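Local coordinates for protein serine acetyltransferase (Entamoeba histolytica, PDB 3Q1X) that probably catalyses acetyl transfer to the hydroxyl of L-serine in cysteine biosynthesis, and binds L-serine, at residues C88-I92 against V141-C145; Y136-H140 against H167-K173. One frame throughout, in Å; residues are numbered along the deposited sequence.

Contact 1. Residues C88-I92 against V141-C145; sequences CVMAI and VLYEC
C88 overlaps C145 at one end of this interface: its SG lies 3.2 Å from C145 CB, a separation shorter than usual for sulfur and carbon and therefore doubtful in detail. The two sulfurs, C88 SG and C145 SG, stay 3.9 Å apart, which rules out a disulfide. C145 SG instead turns to the next turn of the other helix, 3.4 Å from A91 CB. The CB-SG bonds of the two cysteines point in nearly opposite senses, and the side chains pass alongside one another. C88 CB meets the CD2 branch of L142 at 3.6 Å. That same methyl is touched by I92 CD1, 3.7 Å from L142 CD2, and thus bridges positions one helical turn apart. V141 fills the other end. With CG1 anti to the backbone N (chi1 -178°), this methyl reaches over the peptide between A91 and I92, its CG1 3.5 Å from A91 O, and also meets I92 CG1. No hydrogen bond crosses the interface, which is held by apolar packing. The CA atoms pair C88 with C145 (5.7 Å) and I92 with V141 (5.8 Å), which shows the segments running antiparallel. Beyond the pair, I92 and L142 also touch helix 59-79, and L142 reaches helix 150-162. The arrangement is that of an antiparallel helix pair within the helical N-terminal part of serine acetyltransferases, which precedes their left-handed beta-helix.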
ATOM      1  N   CYS A  88      -7.007  26.516 -14.097  1.00 22.40           N
ATOM      2  CA  CYS A  88      -6.867  25.644 -12.940  1.00 22.73           C
ATOM      3  C   CYS A  88      -5.520  25.806 -12.274  1.00 21.85           C
ATOM      4  O   CYS A  88      -5.436  25.801 -11.050  1.00 21.42           O
ATOM      5  CB  CYS A  88      -7.089  24.192 -13.331  1.00 22.78           C
ATOM      6  SG  CYS A  88      -8.810  23.831 -13.673  1.00 27.63           S
ATOM      7  N   VAL A  89      -4.470  25.956 -13.083  1.00 21.25           N
ATOM      8  CA  VAL A  89      -3.109  26.078 -12.556  1.00 21.85           C
ATOM      9  C   VAL A  89      -2.864  27.466 -11.966  1.00 21.04           C
ATOM     10  O   VAL A  89      -2.106  27.616 -11.005  1.00 21.26           O
ATOM     11  CB  VAL A  89      -2.045  25.724 -13.617  1.00 21.80           C
ATOM     12  CG1 VAL A  89      -0.653  26.055 -13.126  1.00 23.74           C
ATOM     13  CG2 VAL A  89      -2.122  24.240 -13.953  1.00 22.87           C
ATOM     14  N   MET A  90      -3.508  28.474 -12.545  1.00 21.09           N
ATOM     15  CA  MET A  90      -3.488  29.810 -11.950  1.00 20.72           C
ATOM     16  C   MET A  90      -4.152  29.784 -10.568  1.00 20.38           C
ATOM     17  O   MET A  90      -3.660  30.424  -9.641  1.00 20.51           O
ATOM     18  CB  MET A  90      -4.142  30.850 -12.870  1.00 21.29           C
ATOM     19  CG  MET A  90      -3.304  31.207 -14.113  1.00 23.10           C
ATOM     20  SD  MET A  90      -1.687  31.957 -13.821  1.00 27.14           S
ATOM     21  CE  MET A  90      -2.123  33.685 -13.722  1.00 26.35           C
ATOM     22  N   ALA A  91      -5.233  29.008 -10.438  1.00 19.92           N
ATOM     23  CA  ALA A  91      -5.917  28.791  -9.157  1.00 19.61           C
ATOM     24  C   ALA A  91      -5.063  28.066  -8.120  1.00 19.19           C
ATOM     25  O   ALA A  91      -5.077  28.425  -6.938  1.00 18.92           O
ATOM     26  CB  ALA A  91      -7.200  28.056  -9.363  1.00 19.42           C
ATOM     27  N   ILE A  92      -4.334  27.037  -8.545  1.00 19.37           N
ATOM     28  CA  ILE A  92      -3.362  26.384  -7.659  1.00 19.11           C
ATOM     29  C   ILE A  92      -2.314  27.394  -7.169  1.00 19.58           C
ATOM     30  O   ILE A  92      -2.106  27.562  -5.960  1.00 19.56           O
ATOM     31  CB  ILE A  92      -2.638  25.190  -8.343  1.00 19.43           C
ATOM     32  CG1 ILE A  92      -3.612  24.049  -8.625  1.00 19.02           C
ATOM     33  CG2 ILE A  92      -1.520  24.664  -7.457  1.00 18.82           C
ATOM     34  CD1 ILE A  92      -3.123  23.062  -9.675  1.00 22.03           C
ATOM     35  N   VAL A 141      -7.618  21.888  -4.921  1.00 18.28           N
ATOM     36  CA  VAL A 141      -7.765  23.151  -5.682  1.00 18.22           C
ATOM     37  C   VAL A 141      -8.186  22.874  -7.133  1.00 18.46           C
ATOM     38  O   VAL A 141      -9.034  23.577  -7.691  1.00 18.25           O
ATOM     39  CB  VAL A 141      -6.502  24.050  -5.604  1.00 18.43           C
ATOM     40  CG1 VAL A 141      -6.723  25.354  -6.353  1.00 16.97           C
ATOM     41  CG2 VAL A 141      -6.167  24.360  -4.160  1.00 18.04           C
ATOM     42  N   LEU A 142      -7.597  21.838  -7.730  1.00 18.11           N
ATOM     43  CA  LEU A 142      -8.032  21.343  -9.031  1.00 18.75           C
ATOM     44  C   LEU A 142      -9.507  20.956  -9.026  1.00 18.79           C
ATOM     45  O   LEU A 142     -10.256  21.355  -9.925  1.00 18.58           O
ATOM     46  CB  LEU A 142      -7.171  20.167  -9.489  1.00 18.95           C
ATOM     47  CG  LEU A 142      -5.798  20.511 -10.063  1.00 20.28           C
ATOM     48  CD1 LEU A 142      -5.061  19.242 -10.417  1.00 23.39           C
ATOM     49  CD2 LEU A 142      -5.942  21.397 -11.292  1.00 22.08           C
ATOM     50  N   TYR A 143      -9.928  20.200  -8.012  1.00 18.93           N
ATOM     51  CA  TYR A 143     -11.319  19.788  -7.907  1.00 19.36           C
ATOM     52  C   TYR A 143     -12.214  21.026  -7.805  1.00 19.93           C
ATOM     53  O   TYR A 143     -13.240  21.125  -8.485  1.00 19.49           O
ATOM     54  CB  TYR A 143     -11.549  18.847  -6.712  1.00 19.30           C
ATOM     55  CG  TYR A 143     -12.932  18.225  -6.709  1.00 19.59           C
ATOM     56  CD1 TYR A 143     -13.175  16.999  -7.339  1.00 19.14           C
ATOM     57  CD2 TYR A 143     -14.009  18.884  -6.111  1.00 19.75           C
ATOM     58  CE1 TYR A 143     -14.458  16.438  -7.353  1.00 19.30           C
ATOM     59  CE2 TYR A 143     -15.285  18.342  -6.126  1.00 19.11           C
ATOM     60  CZ  TYR A 143     -15.506  17.121  -6.738  1.00 20.23           C
ATOM     61  OH  TYR A 143     -16.776  16.594  -6.747  1.00 22.12           O
ATOM     62  N   GLU A 144     -11.793  21.977  -6.980  1.00 20.28           N
ATOM     63  CA  GLU A 144     -12.537  23.231  -6.826  1.00 21.74           C
ATOM     64  C   GLU A 144     -12.652  24.059  -8.120  1.00 22.02           C
ATOM     65  O   GLU A 144     -13.560  24.880  -8.241  1.00 23.11           O
ATOM     66  CB  GLU A 144     -11.974  24.062  -5.665  1.00 22.08           C
ATOM     67  CG  GLU A 144     -12.363  23.497  -4.290  1.00 24.50           C
ATOM     68  CD  GLU A 144     -11.801  24.285  -3.108  1.00 29.07           C
ATOM     69  OE1 GLU A 144     -10.685  24.847  -3.209  1.00 30.71           O
ATOM     70  OE2 GLU A 144     -12.477  24.324  -2.056  1.00 31.38           O
ATOM     71  N   CYS A 145     -11.757  23.839  -9.084  1.00 22.01           N
ATOM     72  CA  CYS A 145     -11.872  24.482 -10.406  1.00 23.22           C
ATOM     73  C   CYS A 145     -12.824  23.750 -11.346  1.00 22.27           C
ATOM     74  O   CYS A 145     -13.103  24.227 -12.459  1.00 22.50           O
ATOM     75  CB  CYS A 145     -10.513  24.604 -11.080  1.00 23.50           C
ATOM     76  SG  CYS A 145      -9.333  25.542 -10.183  1.00 31.95           S
TER

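Contact 2. Residues Y136-H140 against H167-K173; sequences YRIAH and HPGASIK
Segment 136-140 of helix 128-144 lies against a type I turn, H167 to A170, and the short strand 171-172 that follows, with the backbones closest at H140 and P168, whose CA atoms are 4.8 Å apart. The imidazole of H140 points into the turn, its CG set anti to the backbone N (chi1 -174°). Its ND1 donates to P168 O at 2.8 Å with an N-H...O angle of 159°; the oxygen lies in the ring plane and the donor in the carbonyl plane, so this bond constrains the ring's rotation. A170 O sits over one face of the same imidazole, where poor geometry excludes a hydrogen bond to ND1. That oxygen is claimed by Y136, whose OH donates to A170 O at 2.5 Å, approaching from above the carbonyl plane. The phenol oxygen also accepts a weak bond from I172 N, 2.9 Å from Y136 OH. These peptide groups belong to the start of the left-handed beta-helix: strand 171-172 is an outermost strand of its parallel sheet within the chain, and S171 pairs through its backbone with A190 and I192 of the next coil. I172 lays CD1 over the Y136 ring, 4.0 Å from the centroid, in a CH-pi contact 19° off the ring normal. R137 stretches from CG to NE and forks two carbonyls at its guanidinium edge: NH1 reaches I172 O at 2.8 Å, nearly in the group's plane, and NH2 reaches K173 O at 3.0 Å from a more tilted position. D106 on helix 82-113 forms a salt bridge with R137 NE. A139 CB, on the helix, packs 4.1 Å from P168 CB of the turn.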
ATOM      1  N   TYR A 136      -2.884  16.120  -1.420  1.00 16.45           N
ATOM      2  CA  TYR A 136      -4.322  16.381  -1.323  1.00 16.50           C
ATOM      3  C   TYR A 136      -4.684  17.875  -1.397  1.00 16.10           C
ATOM      4  O   TYR A 136      -5.655  18.257  -2.065  1.00 16.16           O
ATOM      5  CB  TYR A 136      -4.948  15.789  -0.049  1.00 16.40           C
ATOM      6  CG  TYR A 136      -6.212  16.544   0.323  1.00 16.84           C
ATOM      7  CD1 TYR A 136      -7.417  16.310  -0.351  1.00 15.61           C
ATOM      8  CD2 TYR A 136      -6.179  17.559   1.287  1.00 17.95           C
ATOM      9  CE1 TYR A 136      -8.569  17.056  -0.045  1.00 16.13           C
ATOM     10  CE2 TYR A 136      -7.320  18.307   1.591  1.00 17.75           C
ATOM     11  CZ  TYR A 136      -8.503  18.050   0.923  1.00 17.57           C
ATOM     12  OH  TYR A 136      -9.624  18.795   1.227  1.00 18.89           O
ATOM     13  N   ARG A 137      -3.916  18.714  -0.710  1.00 16.38           N
ATOM     14  CA  ARG A 137      -4.297  20.116  -0.619  1.00 16.61           C
ATOM     15  C   ARG A 137      -4.208  20.800  -1.981  1.00 16.82           C
ATOM     16  O   ARG A 137      -4.991  21.714  -2.290  1.00 17.44           O
ATOM     17  CB  ARG A 137      -3.504  20.834   0.479  1.00 17.06           C
ATOM     18  CG  ARG A 137      -3.907  20.326   1.873  1.00 18.21           C
ATOM     19  CD  ARG A 137      -3.717  21.363   2.973  1.00 18.00           C
ATOM     20  NE  ARG A 137      -3.981  20.794   4.299  1.00 18.05           N
ATOM     21  CZ  ARG A 137      -5.196  20.641   4.821  1.00 16.23           C
ATOM     22  NH1 ARG A 137      -6.278  21.029   4.140  1.00 16.34           N
ATOM     23  NH2 ARG A 137      -5.330  20.116   6.028  1.00 17.03           N
ATOM     24  N   ILE A 138      -3.288  20.321  -2.814  1.00 16.64           N
ATOM     25  CA  ILE A 138      -3.196  20.819  -4.185  1.00 17.78           C
ATOM     26  C   ILE A 138      -4.266  20.186  -5.082  1.00 16.97           C
ATOM     27  O   ILE A 138      -4.964  20.903  -5.800  1.00 17.00           O
ATOM     28  CB  ILE A 138      -1.762  20.694  -4.751  1.00 17.85           C
ATOM     29  CG1 ILE A 138      -0.881  21.842  -4.216  1.00 20.03           C
ATOM     30  CG2 ILE A 138      -1.772  20.696  -6.278  1.00 19.17           C
ATOM     31  CD1 ILE A 138      -0.438  21.701  -2.765  1.00 23.58           C
ATOM     32  N   ALA A 139      -4.419  18.859  -5.010  1.00 16.63           N
ATOM     33  CA  ALA A 139      -5.467  18.152  -5.764  1.00 17.12           C
ATOM     34  C   ALA A 139      -6.868  18.738  -5.537  1.00 17.41           C
ATOM     35  O   ALA A 139      -7.683  18.825  -6.470  1.00 17.59           O
ATOM     36  CB  ALA A 139      -5.445  16.667  -5.442  1.00 16.54           C
ATOM     37  N   HIS A 140      -7.152  19.141  -4.300  1.00 17.85           N
ATOM     38  CA  HIS A 140      -8.429  19.769  -3.974  1.00 18.44           C
ATOM     39  C   HIS A 140      -8.673  21.095  -4.707  1.00 18.59           C
ATOM     40  O   HIS A 140      -9.813  21.381  -5.095  1.00 19.20           O
ATOM     41  CB  HIS A 140      -8.599  19.944  -2.459  1.00 18.69           C
ATOM     42  CG  HIS A 140      -9.952  20.448  -2.064  1.00 18.48           C
ATOM     43  ND1 HIS A 140     -11.109  19.737  -2.298  1.00 18.85           N
ATOM     44  CD2 HIS A 140     -10.333  21.605  -1.471  1.00 19.37           C
ATOM     45  CE1 HIS A 140     -12.144  20.432  -1.863  1.00 19.35           C
ATOM     46  NE2 HIS A 140     -11.701  21.564  -1.347  1.00 19.56           N
ATOM     47  N   HIS A 167     -10.301  11.223  -1.728  1.00 16.79           N
ATOM     48  CA  HIS A 167     -10.820  11.776  -2.974  1.00 16.95           C
ATOM     49  C   HIS A 167     -10.516  13.273  -3.049  1.00 17.02           C
ATOM     50  O   HIS A 167     -10.693  13.975  -2.050  1.00 17.46           O
ATOM     51  CB  HIS A 167     -12.323  11.546  -3.120  1.00 16.41           C
ATOM     52  CG  HIS A 167     -12.831  11.881  -4.483  1.00 16.39           C
ATOM     53  ND1 HIS A 167     -13.086  10.924  -5.442  1.00 17.46           N
ATOM     54  CD2 HIS A 167     -13.066  13.077  -5.073  1.00 15.62           C
ATOM     55  CE1 HIS A 167     -13.495  11.515  -6.550  1.00 13.62           C
ATOM     56  NE2 HIS A 167     -13.495  12.819  -6.352  1.00 18.48           N
ATOM     57  N   PRO A 168     -10.035  13.762  -4.216  1.00 17.61           N
ATOM     58  CA  PRO A 168      -9.707  15.187  -4.313  1.00 17.64           C
ATOM     59  C   PRO A 168     -10.854  16.139  -3.978  1.00 17.92           C
ATOM     60  O   PRO A 168     -10.601  17.302  -3.672  1.00 17.52           O
ATOM     61  CB  PRO A 168      -9.271  15.354  -5.782  1.00 17.55           C
ATOM     62  CG  PRO A 168      -9.818  14.144  -6.496  1.00 17.83           C
ATOM     63  CD  PRO A 168      -9.688  13.057  -5.466  1.00 17.45           C
ATOM     64  N   GLY A 169     -12.092  15.636  -4.030  1.00 17.95           N
ATOM     65  CA  GLY A 169     -13.296  16.411  -3.676  1.00 18.17           C
ATOM     66  C   GLY A 169     -13.505  16.664  -2.190  1.00 18.10           C
ATOM     67  O   GLY A 169     -14.199  17.609  -1.813  1.00 18.22           O
ATOM     68  N   ALA A 170     -12.905  15.832  -1.342  1.00 18.10           N
ATOM     69  CA  ALA A 170     -13.032  16.001   0.106  1.00 18.29           C
ATOM     70  C   ALA A 170     -12.580  17.396   0.517  1.00 18.37           C
ATOM     71  O   ALA A 170     -11.638  17.946  -0.053  1.00 18.42           O
ATOM     72  CB  ALA A 170     -12.232  14.937   0.844  1.00 18.12           C
ATOM     73  N   SER A 171     -13.276  17.966   1.491  1.00 19.02           N
ATOM     74  CA  SER A 171     -12.918  19.266   2.052  1.00 19.90           C
ATOM     75  C   SER A 171     -12.374  19.056   3.454  1.00 19.68           C
ATOM     76  O   SER A 171     -13.066  18.525   4.317  1.00 20.04           O
ATOM     77  CB  SER A 171     -14.132  20.199   2.077  1.00 20.29           C
ATOM     78  OG  SER A 171     -14.808  20.174   0.835  1.00 23.77           O
ATOM     79  N   ILE A 172     -11.125  19.455   3.679  1.00 19.43           N
ATOM     80  CA  ILE A 172     -10.470  19.209   4.964  1.00 18.98           C
ATOM     81  C   ILE A 172      -9.806  20.472   5.509  1.00 18.86           C
ATOM     82  O   ILE A 172      -8.949  21.076   4.852  1.00 17.85           O
ATOM     83  CB  ILE A 172      -9.429  18.046   4.881  1.00 18.86           C
ATOM     84  CG1 ILE A 172     -10.012  16.821   4.160  1.00 19.41           C
ATOM     85  CG2 ILE A 172      -8.940  17.663   6.271  1.00 18.69           C
ATOM     86  CD1 ILE A 172      -9.003  15.710   3.892  1.00 18.16           C
ATOM     87  N   LYS A 173     -10.202  20.868   6.717  1.00 18.89           N
ATOM     88  CA  LYS A 173      -9.611  22.026   7.373  1.00 19.48           C
ATOM     89  C   LYS A 173      -8.224  21.707   7.940  1.00 19.26           C
ATOM     90  O   LYS A 173      -7.722  20.597   7.755  1.00 19.15           O
ATOM     91  CB  LYS A 173     -10.553  22.583   8.444  1.00 20.00           C
ATOM     92  CG  LYS A 173     -11.850  23.146   7.849  1.00 21.19           C
ATOM     93  CD  LYS A 173     -12.598  24.023   8.837  1.00 24.74           C
ATOM     94  CE  LYS A 173     -13.792  24.696   8.171  1.00 26.26           C
ATOM     95  NZ  LYS A 173     -15.011  24.665   9.044  1.00 27.63           N
TER

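Overall arrangement
Helix 128-144 serves both contacts, packing on helix 82-113 in contact 1 and on the first coil of the beta-helix in contact 2; their centres are 11 Å apart. Y143 takes no part across contact 1 but turns to the residues of contact 2, with CB 3.5 Å from P168 O and CE1 3.9 Å from H167 NE2; its OH is hydrogen-bonded to E188. On the helical side, I92 CG2 meets I138 CG2 at 4.1 Å. The H167 side chain packs on A116 of a second subunit and is about 6 Å from a bound serine, a matter of proximity only. A206, H208, R222 and H223 line a serine pocket of this protein.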